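Local atomic coordinates of naphthalene dioxygenase large subunit (Rhodococcus sp., PDB entry 2B1X), a protein that forms the large subunit of a Rieske-type non-haem iron oxygenase, carrying a [2Fe-2S] cluster in one domain and a mononuclear iron in its catalytic domain. Residues A214-M219 and Q370-N375; D208-D213 and N301-N306. All coordinates share one frame; numbering follows the deposited sequence.

Both contacts lie within the catalytic domain. Followed from the N terminus, the chain reaches 208-213 and, without a break, 214-219. Contact 2 closes first: after 87 intervening residues, 301-306, at the start of strand 302-309, comes back to helix 204-212. Contact 1 closes later, when helix 369-382 returns to 214-219 across 150 residues. The segments thus alternate in the order 208-213, 214-219, 301-306, 370-375, and the two loops cross rather than nest. Contact 2 seats a helix on the antiparallel sheet; contact 1 joins the turn after that helix to helix 369-382 through iron. Asn209 connects them, its ND2 packing 3.4 Å from NE2 of His216.

Contact 1: A214-M219 and Q370-N375; sequences AYHTMM and QDDAEN. With FE (Fe (III) ion), chain G.
His216 and Asp372 meet through the iron(III) ion that both bind. On the metal, His216 supplies NE2 at 2.1 Å from FE, while Asp372 chelates it with both oxygens, OD1 at 2.4 Å and OD2 at 2.3 Å. Imidazole offers a nitrogen donor on a rigid ring, and aspartate's short carboxylate can bind one metal through both oxygens. The two planes are turned 56° apart, and the side chains cross at about a right angle. His216 NE2 and Asp372 OD1 lie 3.3 Å apart because they share a metal, not a hydrogen bond. Histidine reaches the ion with CG lodged between its backbone N and carbonyl carbon (chi1 83°).

Hydrogen bonds secure the histidine side. ND1 of His216 is hydrogen-bonded to Asp213, the residue just before the segment, and Asp213 OD1 accepts a hydrogen bond from the backbone N of His216. In the type I turn from Ala214 to Thr217, Ala214 O accepts both Thr217 N and Thr217 OG1, the latter at 2.9 Å on a carbonyl lone pair.

His221 completes the two-histidine, one-carboxylate facial triad of this family. These protein ligands leave sites that two waters fill, and these could be open to exchange.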
ATOM      1  N   ALA A 214      22.400  11.456 -24.724  1.00 14.39           N
ATOM      2  CA  ALA A 214      21.806  11.298 -26.030  1.00 13.78           C
ATOM      3  C   ALA A 214      21.922   9.844 -26.489  1.00 13.70           C
ATOM      4  O   ALA A 214      21.077   9.357 -27.243  1.00 13.54           O
ATOM      5  CB  ALA A 214      22.508  12.212 -27.015  1.00 13.41           C
ATOM      6  N   TYR A 215      22.991   9.183 -26.032  1.00 13.65           N
ATOM      7  CA  TYR A 215      23.328   7.767 -26.338  1.00 13.52           C
ATOM      8  C   TYR A 215      22.130   6.823 -26.314  1.00 13.49           C
ATOM      9  O   TYR A 215      22.013   5.984 -27.217  1.00 12.75           O
ATOM     10  CB  TYR A 215      24.374   7.266 -25.330  1.00 13.56           C
ATOM     11  CG  TYR A 215      24.985   5.885 -25.575  1.00 12.88           C
ATOM     12  CD1 TYR A 215      25.224   5.386 -26.876  1.00 14.14           C
ATOM     13  CD2 TYR A 215      25.329   5.082 -24.490  1.00 12.50           C
ATOM     14  CE1 TYR A 215      25.800   4.105 -27.057  1.00 13.92           C
ATOM     15  CE2 TYR A 215      25.883   3.825 -24.669  1.00 12.33           C
ATOM     16  CZ  TYR A 215      26.132   3.348 -25.924  1.00 12.36           C
ATOM     17  OH  TYR A 215      26.697   2.090 -26.038  1.00 13.44           O
ATOM     18  N   HIS A 216      21.237   6.994 -25.327  1.00 13.05           N
ATOM     19  CA  HIS A 216      20.039   6.129 -25.137  1.00 12.74           C
ATOM     20  C   HIS A 216      19.002   6.183 -26.254  1.00 12.14           C
ATOM     21  O   HIS A 216      18.223   5.262 -26.436  1.00 11.96           O
ATOM     22  CB  HIS A 216      19.365   6.364 -23.756  1.00 12.58           C
ATOM     23  CG  HIS A 216      18.432   7.540 -23.709  1.00 13.39           C
ATOM     24  ND1 HIS A 216      18.876   8.848 -23.759  1.00 13.56           N
ATOM     25  CD2 HIS A 216      17.076   7.607 -23.649  1.00 14.34           C
ATOM     26  CE1 HIS A 216      17.833   9.663 -23.712  1.00 13.26           C
ATOM     27  NE2 HIS A 216      16.731   8.939 -23.638  1.00 12.60           N
ATOM     28  N   THR A 217      19.001   7.265 -27.000  1.00 12.83           N
ATOM     29  CA  THR A 217      18.050   7.432 -28.105  1.00 12.39           C
ATOM     30  C   THR A 217      17.994   6.201 -29.005  1.00 12.58           C
ATOM     31  O   THR A 217      16.914   5.683 -29.221  1.00 11.78           O
ATOM     32  CB  THR A 217      18.413   8.652 -28.938  1.00 12.65           C
ATOM     33  OG1 THR A 217      18.311   9.826 -28.137  1.00 13.20           O
ATOM     34  CG2 THR A 217      17.374   8.882 -30.053  1.00 12.39           C
ATOM     35  N   MET A 218      19.154   5.683 -29.452  1.00 12.55           N
ATOM     36  CA  MET A 218      19.164   4.592 -30.463  1.00 13.29           C
ATOM     37  C   MET A 218      18.433   3.305 -30.006  1.00 12.82           C
ATOM     38  O   MET A 218      17.761   2.662 -30.808  1.00 12.64           O
ATOM     39  CB  MET A 218      20.579   4.263 -30.950  1.00 13.07           C
ATOM     40  CG  MET A 218      21.420   5.458 -31.454  1.00 16.72           C
ATOM     41  SD  MET A 218      23.137   4.848 -31.930  1.00 25.33           S
ATOM     42  CE  MET A 218      23.960   4.945 -30.311  1.00 21.60           C
ATOM     43  N   MET A 219      18.594   2.923 -28.732  1.00 12.80           N
ATOM     44  CA  MET A 219      17.904   1.741 -28.213  1.00 11.71           C
ATOM     45  C   MET A 219      16.577   2.043 -27.492  1.00 11.43           C
ATOM     46  O   MET A 219      15.531   1.478 -27.851  1.00 10.80           O
ATOM     47  CB  MET A 219      18.809   0.904 -27.343  1.00 12.27           C
ATOM     48  CG  MET A 219      18.167  -0.447 -26.939  1.00 13.13           C
ATOM     49  SD  MET A 219      18.230  -1.641 -28.326  1.00 19.42           S
ATOM     50  CE  MET A 219      16.864  -1.277 -29.187  1.00 22.31           C
ATOM     51  N   GLN A 370       7.369   7.433 -22.126  1.00 11.73           N
ATOM     52  CA  GLN A 370       6.838   6.230 -21.502  1.00 12.14           C
ATOM     53  C   GLN A 370       7.885   5.116 -21.414  1.00 11.99           C
ATOM     54  O   GLN A 370       7.892   4.374 -20.433  1.00 12.33           O
ATOM     55  CB  GLN A 370       5.526   5.776 -22.162  1.00 11.94           C
ATOM     56  CG  GLN A 370       5.652   5.258 -23.581  1.00 12.96           C
ATOM     57  CD  GLN A 370       4.284   4.949 -24.158  1.00 14.15           C
ATOM     58  OE1 GLN A 370       3.934   3.770 -24.323  1.00 11.77           O
ATOM     59  NE2 GLN A 370       3.500   6.001 -24.452  1.00 12.23           N
ATOM     60  N   ASP A 371       8.777   5.008 -22.404  1.00 11.41           N
ATOM     61  CA  ASP A 371       9.868   4.026 -22.325  1.00 12.03           C
ATOM     62  C   ASP A 371      10.992   4.431 -21.396  1.00 12.14           C
ATOM     63  O   ASP A 371      11.617   3.567 -20.751  1.00 11.85           O
ATOM     64  CB  ASP A 371      10.487   3.738 -23.700  1.00 11.72           C
ATOM     65  CG  ASP A 371       9.556   2.997 -24.634  1.00 13.17           C
ATOM     66  OD1 ASP A 371       8.465   2.477 -24.233  1.00 11.57           O
ATOM     67  OD2 ASP A 371       9.854   2.888 -25.821  1.00 12.90           O
ATOM     68  N   ASP A 372      11.305   5.736 -21.369  1.00 12.01           N
ATOM     69  CA  ASP A 372      12.227   6.270 -20.368  1.00 12.20           C
ATOM     70  C   ASP A 372      11.785   5.850 -18.975  1.00 12.10           C
ATOM     71  O   ASP A 372      12.600   5.352 -18.183  1.00 13.42           O
ATOM     72  CB  ASP A 372      12.354   7.813 -20.453  1.00 11.97           C
ATOM     73  CG  ASP A 372      13.097   8.269 -21.682  1.00 12.63           C
ATOM     74  OD1 ASP A 372      14.218   7.754 -21.934  1.00 13.26           O
ATOM     75  OD2 ASP A 372      12.646   9.125 -22.490  1.00 13.30           O
ATOM     76  N   ALA A 373      10.494   6.018 -18.679  1.00 12.13           N
ATOM     77  CA  ALA A 373       9.973   5.643 -17.378  1.00 11.94           C
ATOM     78  C   ALA A 373      10.174   4.155 -17.074  1.00 12.19           C
ATOM     79  O   ALA A 373      10.518   3.781 -15.948  1.00 12.26           O
ATOM     80  CB  ALA A 373       8.458   6.003 -17.230  1.00 11.68           C
ATOM     81  N   GLU A 374       9.865   3.310 -18.049  1.00 12.56           N
ATOM     82  CA  GLU A 374      10.033   1.876 -17.871  1.00 13.10           C
ATOM     83  C   GLU A 374      11.495   1.538 -17.541  1.00 12.94           C
ATOM     84  O   GLU A 374      11.765   0.757 -16.618  1.00 12.41           O
ATOM     85  CB  GLU A 374       9.521   1.100 -19.081  1.00 13.02           C
ATOM     86  CG  GLU A 374       9.799  -0.407 -19.026  1.00 13.87           C
ATOM     87  CD  GLU A 374       8.884  -1.205 -18.090  1.00 15.73           C
ATOM     88  OE1 GLU A 374       7.900  -0.675 -17.483  1.00 14.16           O
ATOM     89  OE2 GLU A 374       9.134  -2.421 -17.966  1.00 16.16           O
ATOM     90  N   ASN A 375      12.426   2.132 -18.267  1.00 12.69           N
ATOM     91  CA  ASN A 375      13.835   1.882 -17.962  1.00 13.02           C
ATOM     92  C   ASN A 375      14.256   2.270 -16.530  1.00 12.16           C
ATOM     93  O   ASN A 375      14.979   1.521 -15.869  1.00 11.02           O
ATOM     94  CB  ASN A 375      14.754   2.580 -18.961  1.00 13.02           C
ATOM     95  CG  ASN A 375      14.705   1.946 -20.387  1.00 16.00           C
ATOM     96  OD1 ASN A 375      14.152   0.871 -20.606  1.00 19.50           O
ATOM     97  ND2 ASN A 375      15.262   2.653 -21.335  1.00 18.23           N
TER
HETATM   98 FE    FE G 502      14.678   9.375 -23.585  1.00 19.70          FE
HETATM   99  O   HOH W   1      14.973  11.177 -24.837  1.00 21.56           O
HETATM  100  O   HOH W   2      14.980  10.917 -21.934  1.00 26.37           O

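Contact 2: D208-D213 and N301-N306; sequences DNFVGD and NLSIGN
Phe210 and Ser303 are the residues whose CA atoms come nearest, 6.1 Å apart, where helix 208-212 packs against strand 302-306. The axes of these short segments come within 8.2 Å and cross at 49°, both running broadly the same way from N to C. No hydrogen bond joins them; the contact is made by one buried aromatic side chain set edge-on against the strand's backbone.

Phe210 points at the strand and touches three consecutive residues. At its base, CB packs 3.4 Å from Ser303 OG, and Ser303 CB lies 3.7 Å from Phe210 CG, obliquely to the ring. Farther out the ring turns its edge to the backbone: Phe210 CD2 is 3.3 Å from Ile304 O, which lies near the ring plane, where the slightly positive C-H rim suits a carbonyl oxygen. Phe210 CE2 then reaches 4.1 Å from the CA of Gly305, a residue whose lack of a side chain lets the edge settle against the main chain.

Ser303 is small enough to sit against the base of the Phe210 side chain: its OG stands beside its own backbone N (chi1 -63°) and is hydrogen-bonded to Trp326 NE1 and Thr297 OG1, so its buried hydroxyl is satisfied within the sheet. Ile304 points away from the helix, packing on Leu323. Phe210 also touches Arg324 and Thr297, on the two strands flanking 302-309. A helix packed on a strongly curved antiparallel sheet fits the helix-grip fold of the Bet v 1-like family, here just beside the mononuclear iron site.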
ATOM      1  N   ASP A 208      20.161  12.190 -14.366  1.00 13.07           N
ATOM      2  CA  ASP A 208      21.309  11.569 -15.078  1.00 13.36           C
ATOM      3  C   ASP A 208      21.062  11.505 -16.595  1.00 13.50           C
ATOM      4  O   ASP A 208      21.952  11.791 -17.422  1.00 13.76           O
ATOM      5  CB  ASP A 208      21.502  10.127 -14.512  1.00 13.10           C
ATOM      6  CG  ASP A 208      22.572   9.307 -15.240  1.00 15.96           C
ATOM      7  OD1 ASP A 208      22.231   8.451 -16.131  1.00 18.25           O
ATOM      8  OD2 ASP A 208      23.792   9.425 -14.978  1.00 15.69           O
ATOM      9  N   ASN A 209      19.842  11.131 -16.961  1.00 12.94           N
ATOM     10  CA  ASN A 209      19.455  11.000 -18.347  1.00 12.78           C
ATOM     11  C   ASN A 209      19.485  12.335 -19.099  1.00 13.18           C
ATOM     12  O   ASN A 209      20.078  12.433 -20.193  1.00 13.69           O
ATOM     13  CB  ASN A 209      18.084  10.312 -18.434  1.00 12.62           C
ATOM     14  CG  ASN A 209      17.597  10.154 -19.862  1.00 14.17           C
ATOM     15  OD1 ASN A 209      17.197  11.116 -20.463  1.00 15.16           O
ATOM     16  ND2 ASN A 209      17.650   8.939 -20.405  1.00 15.16           N
ATOM     17  N   PHE A 210      18.872  13.366 -18.518  1.00 12.46           N
ATOM     18  CA  PHE A 210      18.790  14.654 -19.185  1.00 11.77           C
ATOM     19  C   PHE A 210      20.084  15.451 -19.082  1.00 11.58           C
ATOM     20  O   PHE A 210      20.298  16.263 -19.932  1.00 10.80           O
ATOM     21  CB  PHE A 210      17.590  15.517 -18.700  1.00 11.48           C
ATOM     22  CG  PHE A 210      16.314  15.258 -19.445  1.00 10.59           C
ATOM     23  CD1 PHE A 210      15.607  14.071 -19.252  1.00 12.09           C
ATOM     24  CD2 PHE A 210      15.843  16.174 -20.393  1.00 12.68           C
ATOM     25  CE1 PHE A 210      14.412  13.808 -19.942  1.00 11.98           C
ATOM     26  CE2 PHE A 210      14.648  15.915 -21.137  1.00 11.46           C
ATOM     27  CZ  PHE A 210      13.937  14.716 -20.913  1.00 11.13           C
ATOM     28  N   VAL A 211      20.919  15.249 -18.044  1.00 11.23           N
ATOM     29  CA  VAL A 211      22.164  16.046 -17.915  1.00 11.12           C
ATOM     30  C   VAL A 211      23.145  15.797 -19.109  1.00 12.03           C
ATOM     31  O   VAL A 211      23.876  16.704 -19.559  1.00 10.97           O
ATOM     32  CB  VAL A 211      22.853  15.934 -16.467  1.00 12.02           C
ATOM     33  CG1 VAL A 211      23.632  14.598 -16.269  1.00 11.00           C
ATOM     34  CG2 VAL A 211      23.770  17.171 -16.157  1.00 10.66           C
ATOM     35  N   GLY A 212      23.117  14.594 -19.674  1.00 11.93           N
ATOM     36  CA  GLY A 212      24.171  14.225 -20.598  1.00 12.42           C
ATOM     37  C   GLY A 212      23.852  13.182 -21.643  1.00 13.18           C
ATOM     38  O   GLY A 212      24.638  12.992 -22.554  1.00 12.93           O
ATOM     39  N   ASP A 213      22.687  12.553 -21.568  1.00 13.03           N
ATOM     40  CA  ASP A 213      22.505  11.281 -22.302  1.00 14.04           C
ATOM     41  C   ASP A 213      21.697  11.381 -23.597  1.00 14.38           C
ATOM     42  O   ASP A 213      20.458  11.411 -23.566  1.00 15.29           O
ATOM     43  CB  ASP A 213      21.867  10.248 -21.343  1.00 12.48           C
ATOM     44  CG  ASP A 213      22.021   8.802 -21.837  1.00 13.81           C
ATOM     45  OD1 ASP A 213      21.922   8.506 -23.041  1.00 15.56           O
ATOM     46  OD2 ASP A 213      22.235   7.886 -21.056  1.00 17.71           O
ATOM     47  N   ASN A 301      17.499  18.658  -9.531  1.00  9.83           N
ATOM     48  CA  ASN A 301      16.420  17.810 -10.083  1.00  9.96           C
ATOM     49  C   ASN A 301      15.481  18.557 -11.039  1.00 10.22           C
ATOM     50  O   ASN A 301      14.331  18.167 -11.206  1.00 11.12           O
ATOM     51  CB  ASN A 301      15.611  17.144  -8.949  1.00  9.24           C
ATOM     52  CG  ASN A 301      14.752  18.154  -8.166  1.00  9.61           C
ATOM     53  OD1 ASN A 301      15.111  19.319  -8.062  1.00  9.74           O
ATOM     54  ND2 ASN A 301      13.610  17.711  -7.650  1.00  8.26           N
ATOM     55  N   LEU A 302      15.968  19.633 -11.663  1.00 10.52           N
ATOM     56  CA  LEU A 302      15.227  20.313 -12.717  1.00 10.54           C
ATOM     57  C   LEU A 302      15.894  19.991 -14.043  1.00 11.16           C
ATOM     58  O   LEU A 302      17.080  20.283 -14.217  1.00 11.01           O
ATOM     59  CB  LEU A 302      15.217  21.849 -12.518  1.00 10.61           C
ATOM     60  CG  LEU A 302      14.755  22.661 -13.776  1.00  9.84           C
ATOM     61  CD1 LEU A 302      13.278  22.401 -14.015  1.00 10.71           C
ATOM     62  CD2 LEU A 302      15.028  24.143 -13.653  1.00  9.27           C
ATOM     63  N   SER A 303      15.145  19.404 -14.981  1.00 11.24           N
ATOM     64  CA  SER A 303      15.713  19.127 -16.301  1.00 11.57           C
ATOM     65  C   SER A 303      14.945  19.896 -17.380  1.00 11.83           C
ATOM     66  O   SER A 303      13.786  20.265 -17.182  1.00 11.26           O
ATOM     67  CB  SER A 303      15.722  17.623 -16.630  1.00 10.68           C
ATOM     68  OG  SER A 303      16.539  16.866 -15.726  1.00 12.76           O
ATOM     69  N   ILE A 304      15.640  20.146 -18.488  1.00 11.44           N
ATOM     70  CA  ILE A 304      15.148  20.930 -19.598  1.00 12.50           C
ATOM     71  C   ILE A 304      15.241  20.073 -20.837  1.00 12.50           C
ATOM     72  O   ILE A 304      16.275  19.409 -21.060  1.00 12.36           O
ATOM     73  CB  ILE A 304      16.035  22.193 -19.746  1.00 13.30           C
ATOM     74  CG1 ILE A 304      15.872  23.070 -18.483  1.00 13.47           C
ATOM     75  CG2 ILE A 304      15.716  22.959 -21.026  1.00 14.33           C
ATOM     76  CD1 ILE A 304      16.811  24.270 -18.403  1.00 17.16           C
ATOM     77  N   GLY A 305      14.186  20.084 -21.643  1.00 12.00           N
ATOM     78  CA  GLY A 305      14.265  19.575 -23.003  1.00 12.59           C
ATOM     79  C   GLY A 305      13.728  20.571 -24.011  1.00 13.17           C
ATOM     80  O   GLY A 305      12.575  20.981 -23.895  1.00 14.63           O
ATOM     81  N   ASN A 306      14.550  20.995 -24.971  1.00 13.07           N
ATOM     82  CA  ASN A 306      14.100  21.910 -26.002  1.00 12.89           C
ATOM     83  C   ASN A 306      14.384  21.180 -27.292  1.00 13.02           C
ATOM     84  O   ASN A 306      15.536  21.130 -27.764  1.00 12.57           O
ATOM     85  CB  ASN A 306      14.853  23.250 -25.927  1.00 13.33           C
ATOM     86  CG  ASN A 306      14.168  24.402 -26.715  1.00 14.13           C
ATOM     87  OD1 ASN A 306      14.625  25.527 -26.652  1.00 17.45           O
ATOM     88  ND2 ASN A 306      13.098  24.114 -27.452  1.00 13.61           N
TER